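Asp/Glu-specific dipeptidyl-peptidase (Flavobacterium psychrophilum, PDB 5JXF) removes dipeptides from the N-terminus of oligopeptides as a serine peptidase of family S46, with strict specificity for Asp or Glu at the P1 position. Local coordinates at residues A[439-442]-A[443-446]; A[625-628]-A[629-632]. All coordinates share one frame; numbering follows the deposited sequence.

Overall arrangement
Each contact is local, within eight consecutive residues: contact 1 wholly inside a helix, contact 2 at the start of one. Contact 1 (439-446) comes first along the chain, within helix 437-450, which packs against helices 417-435 and 519-528 in the long run of helices between strands 279-284 and 586-591. Contact 2 (625-632) follows after that run, where a loop enters helix 627-635 between strands 601-608 and 648-653, neighbours in the eight-stranded antiparallel sheet. Their centres are about 51 Å apart and their nearest atoms about 37 Å, so neither touches the other. Both lie away from the catalytic and dipeptide-binding residues; one belongs to the helical part, the other to the chymotrypsin-like peptidase part of the enzyme.

Contact 1 (A[439-442]-A[443-446])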
ATOM      1  N   ALA A 439      23.781  44.893  24.578  1.00 79.17           N
ATOM      2  CA  ALA A 439      22.844  44.074  23.830  1.00 77.61           C
ATOM      3  C   ALA A 439      23.437  42.685  23.586  1.00 81.30           C
ATOM      4  O   ALA A 439      22.734  41.676  23.661  1.00 73.91           O
ATOM      5  CB  ALA A 439      22.488  44.744  22.517  1.00 71.61           C
ATOM      6  N   PHE A 440      24.738  42.650  23.300  1.00 87.14           N
ATOM      7  CA  PHE A 440      25.460  41.395  23.113  1.00 84.20           C
ATOM      8  C   PHE A 440      25.321  40.496  24.336  1.00 81.15           C
ATOM      9  O   PHE A 440      24.854  39.358  24.243  1.00 75.85           O
ATOM     10  CB  PHE A 440      26.945  41.665  22.821  1.00 85.70           C
ATOM     11  CG  PHE A 440      27.793  40.422  22.786  1.00 90.39           C
ATOM     12  CD1 PHE A 440      27.899  39.672  21.625  1.00 89.47           C
ATOM     13  CD2 PHE A 440      28.488  40.000  23.913  1.00 91.79           C
ATOM     14  CE1 PHE A 440      28.675  38.522  21.592  1.00 89.75           C
ATOM     15  CE2 PHE A 440      29.262  38.853  23.886  1.00 90.71           C
ATOM     16  CZ  PHE A 440      29.359  38.116  22.723  1.00 89.34           C
ATOM     17  N   ASN A 441      25.731  41.024  25.483  1.00 81.91           N
ATOM     18  CA  ASN A 441      25.726  40.265  26.720  1.00 82.95           C
ATOM     19  C   ASN A 441      24.324  39.928  27.213  1.00 84.51           C
ATOM     20  O   ASN A 441      24.143  38.955  27.942  1.00 81.00           O
ATOM     21  CB  ASN A 441      26.486  41.026  27.802  1.00 83.16           C
ATOM     22  CG  ASN A 441      27.971  41.120  27.515  1.00 89.24           C
ATOM     23  OD1 ASN A 441      28.601  40.145  27.088  1.00 93.43           O
ATOM     24  ND2 ASN A 441      28.543  42.297  27.750  1.00 91.08           N
ATOM     25  N   ASP A 442      23.336  40.728  26.827  1.00 83.41           N
ATOM     26  CA  ASP A 442      21.953  40.414  27.166  1.00 81.98           C
ATOM     27  C   ASP A 442      21.494  39.181  26.388  1.00 82.57           C
ATOM     28  O   ASP A 442      20.976  38.217  26.965  1.00 79.22           O
ATOM     29  CB  ASP A 442      21.034  41.608  26.883  1.00 82.71           C
ATOM     30  CG  ASP A 442      20.944  42.566  28.063  1.00 88.87           C
ATOM     31  OD1 ASP A 442      21.002  42.092  29.217  1.00 95.26           O
ATOM     32  OD2 ASP A 442      20.823  43.789  27.839  1.00 84.69           O
ATOM     33  N   ARG A 443      21.705  39.210  25.075  1.00 85.88           N
ATOM     34  CA  ARG A 443      21.274  38.113  24.221  1.00 83.77           C
ATOM     35  C   ARG A 443      22.212  36.909  24.311  1.00 79.82           C
ATOM     36  O   ARG A 443      21.822  35.790  23.965  1.00 73.30           O
ATOM     37  CB  ARG A 443      21.142  38.592  22.777  1.00 80.97           C
ATOM     38  CG  ARG A 443      20.022  39.605  22.610  1.00 79.62           C
ATOM     39  CD  ARG A 443      19.809  40.011  21.164  1.00 86.59           C
ATOM     40  NE  ARG A 443      18.771  41.036  21.053  1.00 94.70           N
ATOM     41  CZ  ARG A 443      18.458  41.672  19.927  1.00 93.26           C
ATOM     42  NH1 ARG A 443      19.102  41.391  18.800  1.00 86.66           N
ATOM     43  NH2 ARG A 443      17.501  42.593  19.930  1.00 96.68           N
ATOM     44  N   LYS A 444      23.437  37.128  24.785  1.00 81.11           N
ATOM     45  CA  LYS A 444      24.349  36.008  25.018  1.00 83.25           C
ATOM     46  C   LYS A 444      23.887  35.202  26.235  1.00 83.29           C
ATOM     47  O   LYS A 444      23.817  33.972  26.187  1.00 75.42           O
ATOM     48  CB  LYS A 444      25.790  36.491  25.220  1.00 76.69           C
ATOM     49  CG  LYS A 444      26.799  35.360  25.275  1.00 76.27           C
ATOM     50  CD  LYS A 444      28.107  35.777  25.901  1.00 78.44           C
ATOM     51  CE  LYS A 444      27.933  36.081  27.373  1.00 82.25           C
ATOM     52  NZ  LYS A 444      29.198  36.590  27.977  1.00 88.87           N
ATOM     53  N   GLU A 445      23.561  35.906  27.320  1.00 87.62           N
ATOM     54  CA  GLU A 445      23.122  35.259  28.555  1.00 87.65           C
ATOM     55  C   GLU A 445      21.765  34.607  28.348  1.00 86.40           C
ATOM     56  O   GLU A 445      21.455  33.589  28.965  1.00 84.54           O
ATOM     57  CB  GLU A 445      23.052  36.256  29.722  1.00 89.93           C
ATOM     58  CG  GLU A 445      24.394  36.840  30.176  1.00 93.90           C
ATOM     59  CD  GLU A 445      25.412  35.780  30.581  1.00100.24           C
ATOM     60  OE1 GLU A 445      25.024  34.764  31.199  1.00102.77           O
ATOM     61  OE2 GLU A 445      26.613  35.970  30.286  1.00104.61           O
ATOM     62  N   ASN A 446      20.957  35.196  27.475  1.00 86.02           N
ATOM     63  CA  ASN A 446      19.674  34.603  27.142  1.00 82.04           C
ATOM     64  C   ASN A 446      19.859  33.373  26.256  1.00 78.92           C
ATOM     65  O   ASN A 446      19.100  32.407  26.356  1.00 76.81           O
ATOM     66  CB  ASN A 446      18.764  35.625  26.461  1.00 84.99           C
ATOM     67  CG  ASN A 446      17.417  35.036  26.079  1.00 90.61           C
ATOM     68  OD1 ASN A 446      17.223  34.578  24.952  1.00 93.67           O
ATOM     69  ND2 ASN A 446      16.480  35.030  27.025  1.00 88.55           N
TER
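K444 lies one helical turn beyond F440, and its side chain can be followed outward past F440 and N441. K444 CB sits 3.2 Å from F440 O, the carbonyl that also accepts K444 N at 2.7 Å with an N-H...O angle of 138°. With CG set anti to the backbone N (chi1 -172°), the chain passes over one face of the F440 ring: CB is above the face, and K444 CD comes to 3.9 Å from F440 CE2, with CZ slightly farther. The bend at chi3 (68°) then brings CE and NZ alongside N441, whose side chain points the same way. K444 NZ stands 3.7 Å from N441 OD1, a proximity without a hydrogen bond, and that buried oxygen has no polar partner in the model. The ammonium group has two other partners: it donates to L515 O and forms a long salt bridge with E445, K444 NZ to E445 OE2 3.5 Å. Replacing K444 by an alanine would probably leave L515 O without this donor, E445 without its charge partner and one face of the F440 ring less covered. Backbone i to i+4 bonds support the turn, among them R443 N to A439 O at 3.0 Å. Within helix 437-450, F440 and N441 face helix 519-528, F440 against A519, V522 and L523; on helix 417-435, A439 meets V431, K444 meets L428 and R443 touches both.

Contact 2 (A[625-628]-A[629-632]); sequences VPKK and LIDL
Apolar packing joins V625 to the first turn of the helix. The CB of V625 is directed toward that turn, and V625 CG1, anti to the backbone N (chi1 177°), lies 3.6 Å from I630 CG1 and 3.9 Å from L629 CB, the side chains crossing at a slant. A van der Waals contact is made by the aliphatic stem of a lysine: K628 CE comes to 3.8 Å from L632 CD1, while NZ continues to a hydrogen bond with K712 O. Charge pairing links K627 and D631, one turn apart. Bends at chi2 and chi3 turn the end of the K627 chain toward D631, and K627 NZ donates to D631 OD1 at 2.7 Å in a salt bridge, meeting the oxygen from above the carboxylate plane, 59° out of it. Among the backbone bonds, D631 N binds K627 O at 3.1 Å, and L632 N binds K628 O at 3.0 Å. The first, I630 N to P626 O, is weak at 3.4 Å. Outside the turn, L629 meets Y705 and F708 of helix 703-713, and P626 rests on L218 and I219. This geometry is that of a helix N-terminus closed by a hydrophobic staple: P626 takes the N-cap position, V625 at N' packs on I630 at N4, and an i to i+4 Lys-Asp salt bridge spans the outer side of helix 627-635.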
ATOM      1  N   VAL A 625       0.842  -2.373  19.718  1.00 65.66           N
ATOM      2  CA  VAL A 625      -0.355  -1.881  20.402  1.00 65.70           C
ATOM      3  C   VAL A 625      -0.195  -2.123  21.895  1.00 60.72           C
ATOM      4  O   VAL A 625       0.350  -3.144  22.286  1.00 60.07           O
ATOM      5  CB  VAL A 625      -1.651  -2.577  19.895  1.00 68.35           C
ATOM      6  CG1 VAL A 625      -2.869  -2.099  20.676  1.00 66.83           C
ATOM      7  CG2 VAL A 625      -1.857  -2.324  18.415  1.00 59.00           C
ATOM      8  N   PRO A 626      -0.622  -1.166  22.736  1.00 61.83           N
ATOM      9  CA  PRO A 626      -0.601  -1.418  24.180  1.00 58.73           C
ATOM     10  C   PRO A 626      -1.442  -2.627  24.572  1.00 65.63           C
ATOM     11  O   PRO A 626      -2.376  -3.005  23.852  1.00 68.29           O
ATOM     12  CB  PRO A 626      -1.192  -0.139  24.769  1.00 54.74           C
ATOM     13  CG  PRO A 626      -0.875   0.903  23.779  1.00 57.11           C
ATOM     14  CD  PRO A 626      -0.970   0.234  22.435  1.00 56.69           C
ATOM     15  N   LYS A 627      -1.115  -3.208  25.723  1.00 68.12           N
ATOM     16  CA  LYS A 627      -1.728  -4.457  26.155  1.00 74.76           C
ATOM     17  C   LYS A 627      -3.191  -4.211  26.519  1.00 75.10           C
ATOM     18  O   LYS A 627      -4.067  -4.995  26.144  1.00 76.27           O
ATOM     19  CB  LYS A 627      -0.949  -5.061  27.332  1.00 75.19           C
ATOM     20  CG  LYS A 627      -1.651  -6.209  28.043  1.00 82.36           C
ATOM     21  CD  LYS A 627      -2.010  -7.295  27.036  1.00 93.07           C
ATOM     22  CE  LYS A 627      -3.359  -7.923  27.298  1.00 98.91           C
ATOM     23  NZ  LYS A 627      -3.940  -8.639  26.097  1.00 99.36           N
ATOM     24  N   LYS A 628      -3.448  -3.105  27.217  1.00 66.47           N
ATOM     25  CA  LYS A 628      -4.791  -2.774  27.696  1.00 65.86           C
ATOM     26  C   LYS A 628      -5.775  -2.547  26.545  1.00 60.30           C
ATOM     27  O   LYS A 628      -6.952  -2.882  26.643  1.00 62.74           O
ATOM     28  CB  LYS A 628      -4.722  -1.533  28.608  1.00 70.69           C
ATOM     29  CG  LYS A 628      -6.059  -0.957  29.079  1.00 68.28           C
ATOM     30  CD  LYS A 628      -6.824  -1.937  29.929  1.00 72.97           C
ATOM     31  CE  LYS A 628      -8.212  -1.435  30.304  1.00 75.59           C
ATOM     32  NZ  LYS A 628      -8.200  -0.419  31.383  1.00 81.70           N
ATOM     33  N   LEU A 629      -5.290  -1.976  25.450  1.00 55.43           N
ATOM     34  CA  LEU A 629      -6.152  -1.701  24.305  1.00 52.89           C
ATOM     35  C   LEU A 629      -6.540  -2.998  23.609  1.00 57.76           C
ATOM     36  O   LEU A 629      -7.670  -3.158  23.174  1.00 65.96           O
ATOM     37  CB  LEU A 629      -5.471  -0.764  23.311  1.00 48.74           C
ATOM     38  CG  LEU A 629      -6.369  -0.337  22.143  1.00 54.34           C
ATOM     39  CD1 LEU A 629      -7.759   0.068  22.634  1.00 52.90           C
ATOM     40  CD2 LEU A 629      -5.741   0.796  21.360  1.00 59.67           C
ATOM     41  N   ILE A 630      -5.585  -3.907  23.487  1.00 55.21           N
ATOM     42  CA  ILE A 630      -5.863  -5.216  22.894  1.00 62.81           C
ATOM     43  C   ILE A 630      -6.920  -5.975  23.690  1.00 66.84           C
ATOM     44  O   ILE A 630      -7.829  -6.563  23.100  1.00 73.68           O
ATOM     45  CB  ILE A 630      -4.574  -6.062  22.772  1.00 59.71           C
ATOM     46  CG1 ILE A 630      -3.634  -5.402  21.764  1.00 54.18           C
ATOM     47  CG2 ILE A 630      -4.897  -7.526  22.365  1.00 59.00           C
ATOM     48  CD1 ILE A 630      -2.428  -6.219  21.390  1.00 63.61           C
ATOM     49  N   ASP A 631      -6.812  -5.942  25.019  1.00 72.87           N
ATOM     50  CA  ASP A 631      -7.839  -6.519  25.903  1.00 76.72           C
ATOM     51  C   ASP A 631      -9.209  -5.909  25.696  1.00 74.29           C
ATOM     52  O   ASP A 631     -10.210  -6.623  25.668  1.00 76.38           O
ATOM     53  CB  ASP A 631      -7.475  -6.344  27.384  1.00 78.89           C
ATOM     54  CG  ASP A 631      -6.558  -7.413  27.889  1.00 92.75           C
ATOM     55  OD1 ASP A 631      -6.375  -8.431  27.177  1.00 96.72           O
ATOM     56  OD2 ASP A 631      -6.034  -7.247  29.017  1.00102.87           O
ATOM     57  N   LEU A 632      -9.247  -4.578  25.596  1.00 60.47           N
ATOM     58  CA  LEU A 632     -10.507  -3.880  25.439  1.00 57.36           C
ATOM     59  C   LEU A 632     -11.138  -4.291  24.123  1.00 56.26           C
ATOM     60  O   LEU A 632     -12.348  -4.497  24.049  1.00 60.38           O
ATOM     61  CB  LEU A 632     -10.316  -2.347  25.505  1.00 54.14           C
ATOM     62  CG  LEU A 632      -9.989  -1.852  26.912  1.00 60.90           C
ATOM     63  CD1 LEU A 632      -9.398  -0.435  26.871  1.00 65.71           C
ATOM     64  CD2 LEU A 632     -11.221  -1.903  27.808  1.00 53.29           C
TER